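Local coordinates for AB hydrolase-1 domain-containing protein (PDB 4L9A), which probably hydrolyses carboxylic ester bonds, as a carboxylesterase of the alpha/beta hydrolase fold, at residues Asn41-Leu47 with Phe109-Cys115. Sequence-based numbering, arbitrary orientation.
Sequences NPCFVFL and FQSYLLC
Asn41 OD1 takes two backbone N-H groups at the start of the paired strands. Ser111 N, 3.0 Å from Asn41 OD1, arrives in the carbonyl plane on a lone pair, and its bond is nearly straight. Gln110 N, at 2.9 Å from Asn41 OD1, comes from above that plane and is more bent. With chi1 at -161° the Asn41 side chain extends away from its own N, and OD1 reaches the turn leading into strand 111-115. Beyond the cis peptide before Pro42, the parallel ladder starts with Cys43 N to Ser111 O and runs through five backbone bonds to Leu47 N and Cys115 O; Val45 N and Leu113 O, 2.8 Å apart, meet almost head-on.

Side chains pack on both faces. On one, Cys43 lays CB over the Phe109 ring, 3.4 Å from Phe109 CG and offset toward the rim, with SG above the same ring; further along, Val45 CG1 lies 3.6 Å from Leu114 CD2. On the other, Leu113 CB sits over the centre of the Phe44 ring, its CD2 3.7 Å from Phe44 CZ, and Cys115 puts CB and SG obliquely against Phe46.

Helix 120-130 packs on Leu114 and Leu47, and Phe104 meets the Phe109 ring edge-to-face. Strands 43-47 and 111-117 are neighbours in the middle of the alpha/beta hydrolase sheet: backbone bonds fix their register, apolar and sulfur-aromatic contacts line both faces, and Asn41 OD1 carries the polar pairing back to Gln110.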
loop_
_atom_site.group_PDB
_atom_site.type_symbol
_atom_site.label_atom_id
_atom_site.label_comp_id
_atom_site.label_asym_id
_atom_site.label_seq_id
_atom_site.Cartn_x
_atom_site.Cartn_y
_atom_site.Cartn_z
ATOM N N ASN A 41 7.964 -15.847 -10.121
ATOM C CA ASN A 41 7.014 -16.500 -9.233
ATOM C C ASN A 41 7.731 -16.903 -7.940
ATOM O O ASN A 41 8.773 -17.554 -7.996
ATOM C CB ASN A 41 6.454 -17.735 -9.941
ATOM C CG ASN A 41 5.151 -18.222 -9.342
ATOM O OD1 ASN A 41 4.205 -17.452 -9.169
ATOM N ND2 ASN A 41 5.092 -19.515 -9.027
ATOM N N PRO A 42 7.193 -16.506 -6.769
ATOM C CA PRO A 42 5.966 -15.727 -6.571
ATOM C C PRO A 42 6.151 -14.261 -6.928
ATOM O O PRO A 42 7.270 -13.784 -7.111
ATOM C CB PRO A 42 5.718 -15.844 -5.062
ATOM C CG PRO A 42 7.078 -16.002 -4.478
ATOM C CD PRO A 42 7.812 -16.871 -5.479
ATOM N N CYS A 43 5.039 -13.550 -7.032
ATOM C CA CYS A 43 5.083 -12.138 -7.373
ATOM C C CYS A 43 4.779 -11.280 -6.149
ATOM O O CYS A 43 3.776 -11.499 -5.460
ATOM C CB CYS A 43 4.084 -11.843 -8.495
ATOM S SG CYS A 43 4.073 -10.132 -9.071
ATOM N N PHE A 44 5.653 -10.319 -5.877
ATOM C CA PHE A 44 5.362 -9.298 -4.872
ATOM C C PHE A 44 4.488 -8.200 -5.442
ATOM O O PHE A 44 4.909 -7.439 -6.329
ATOM C CB PHE A 44 6.645 -8.720 -4.278
ATOM C CG PHE A 44 7.086 -9.411 -3.011
ATOM C CD1 PHE A 44 7.012 -8.765 -1.785
ATOM C CD2 PHE A 44 7.548 -10.716 -3.048
ATOM C CE1 PHE A 44 7.414 -9.413 -0.614
ATOM C CE2 PHE A 44 7.949 -11.365 -1.890
ATOM C CZ PHE A 44 7.883 -10.709 -0.675
ATOM N N VAL A 45 3.263 -8.134 -4.930
ATOM C CA VAL A 45 2.281 -7.160 -5.363
ATOM C C VAL A 45 2.249 -5.995 -4.371
ATOM O O VAL A 45 2.059 -6.201 -3.165
ATOM C CB VAL A 45 0.880 -7.800 -5.440
ATOM C CG1 VAL A 45 -0.161 -6.750 -5.784
ATOM C CG2 VAL A 45 0.864 -8.967 -6.446
ATOM N N PHE A 46 2.430 -4.780 -4.874
ATOM C CA PHE A 46 2.474 -3.593 -4.014
ATOM C C PHE A 46 1.267 -2.687 -4.176
ATOM O O PHE A 46 0.854 -2.359 -5.299
ATOM C CB PHE A 46 3.742 -2.776 -4.298
ATOM C CG PHE A 46 5.011 -3.517 -4.009
ATOM C CD1 PHE A 46 5.620 -3.419 -2.764
ATOM C CD2 PHE A 46 5.592 -4.327 -4.974
ATOM C CE1 PHE A 46 6.793 -4.108 -2.498
ATOM C CE2 PHE A 46 6.766 -5.021 -4.715
ATOM C CZ PHE A 46 7.363 -4.918 -3.478
ATOM N N LEU A 47 0.724 -2.251 -3.045
ATOM C CA LEU A 47 -0.336 -1.262 -3.025
ATOM C C LEU A 47 0.049 -0.148 -2.057
ATOM O O LEU A 47 0.503 -0.406 -0.946
ATOM C CB LEU A 47 -1.669 -1.875 -2.591
ATOM C CG LEU A 47 -2.280 -3.007 -3.412
ATOM C CD1 LEU A 47 -3.479 -3.608 -2.665
ATOM C CD2 LEU A 47 -2.675 -2.533 -4.829
ATOM N N PHE A 109 2.115 -14.855 -13.126
ATOM C CA PHE A 109 2.429 -15.407 -11.805
ATOM C C PHE A 109 1.289 -16.260 -11.253
ATOM O O PHE A 109 0.119 -15.934 -11.430
ATOM C CB PHE A 109 2.824 -14.305 -10.814
ATOM C CG PHE A 109 1.702 -13.374 -10.437
ATOM C CD1 PHE A 109 1.458 -12.222 -11.170
ATOM C CD2 PHE A 109 0.921 -13.626 -9.315
ATOM C CE1 PHE A 109 0.435 -11.342 -10.802
ATOM C CE2 PHE A 109 -0.102 -12.759 -8.940
ATOM C CZ PHE A 109 -0.344 -11.608 -9.690
ATOM N N GLN A 110 1.630 -17.369 -10.605
ATOM C CA GLN A 110 0.603 -18.241 -10.047
ATOM C C GLN A 110 0.430 -18.057 -8.529
ATOM O O GLN A 110 -0.630 -18.351 -7.978
ATOM C CB GLN A 110 0.863 -19.706 -10.409
ATOM C CG GLN A 110 0.445 -20.048 -11.838
ATOM C CD GLN A 110 -0.957 -19.546 -12.159
ATOM O OE1 GLN A 110 -1.851 -19.587 -11.313
ATOM N NE2 GLN A 110 -1.147 -19.049 -13.378
ATOM N N SER A 111 1.472 -17.569 -7.867
ATOM C CA SER A 111 1.379 -17.244 -6.439
ATOM C C SER A 111 1.930 -15.845 -6.166
ATOM O O SER A 111 2.692 -15.294 -6.974
ATOM C CB SER A 111 2.116 -18.284 -5.602
ATOM O OG SER A 111 3.485 -18.321 -5.959
ATOM N N TYR A 112 1.540 -15.258 -5.037
ATOM C CA TYR A 112 1.961 -13.900 -4.738
ATOM C C TYR A 112 2.033 -13.610 -3.243
ATOM O O TYR A 112 1.479 -14.344 -2.419
ATOM C CB TYR A 112 0.997 -12.910 -5.386
ATOM C CG TYR A 112 -0.380 -12.928 -4.767
ATOM C CD1 TYR A 112 -1.290 -13.938 -5.073
ATOM C CD2 TYR A 112 -0.766 -11.948 -3.871
ATOM C CE1 TYR A 112 -2.559 -13.959 -4.504
ATOM C CE2 TYR A 112 -2.030 -11.954 -3.291
ATOM C CZ TYR A 112 -2.921 -12.963 -3.609
ATOM O OH TYR A 112 -4.175 -12.964 -3.034
ATOM N N LEU A 113 2.737 -12.535 -2.914
ATOM C CA LEU A 113 2.646 -11.909 -1.600
ATOM C C LEU A 113 2.201 -10.479 -1.828
ATOM O O LEU A 113 2.601 -9.843 -2.804
ATOM C CB LEU A 113 3.992 -11.923 -0.877
ATOM C CG LEU A 113 4.471 -13.269 -0.333
ATOM C CD1 LEU A 113 5.138 -14.072 -1.436
ATOM C CD2 LEU A 113 5.434 -13.046 0.825
ATOM N N LEU A 114 1.339 -9.990 -0.949
ATOM C CA LEU A 114 0.896 -8.607 -0.992
ATOM C C LEU A 114 1.731 -7.788 -0.021
ATOM O O LEU A 114 1.932 -8.198 1.124
ATOM C CB LEU A 114 -0.572 -8.519 -0.586
ATOM C CG LEU A 114 -1.574 -8.554 -1.735
ATOM C CD1 LEU A 114 -2.986 -8.848 -1.230
ATOM C CD2 LEU A 114 -1.510 -7.240 -2.500
ATOM N N CYS A 115 2.212 -6.636 -0.477
ATOM C CA CYS A 115 2.943 -5.709 0.377
ATOM C C CYS A 115 2.253 -4.366 0.252
ATOM O O CYS A 115 2.181 -3.798 -0.835
ATOM C CB CYS A 115 4.414 -5.601 -0.058
ATOM S SG CYS A 115 5.428 -4.432 0.938
#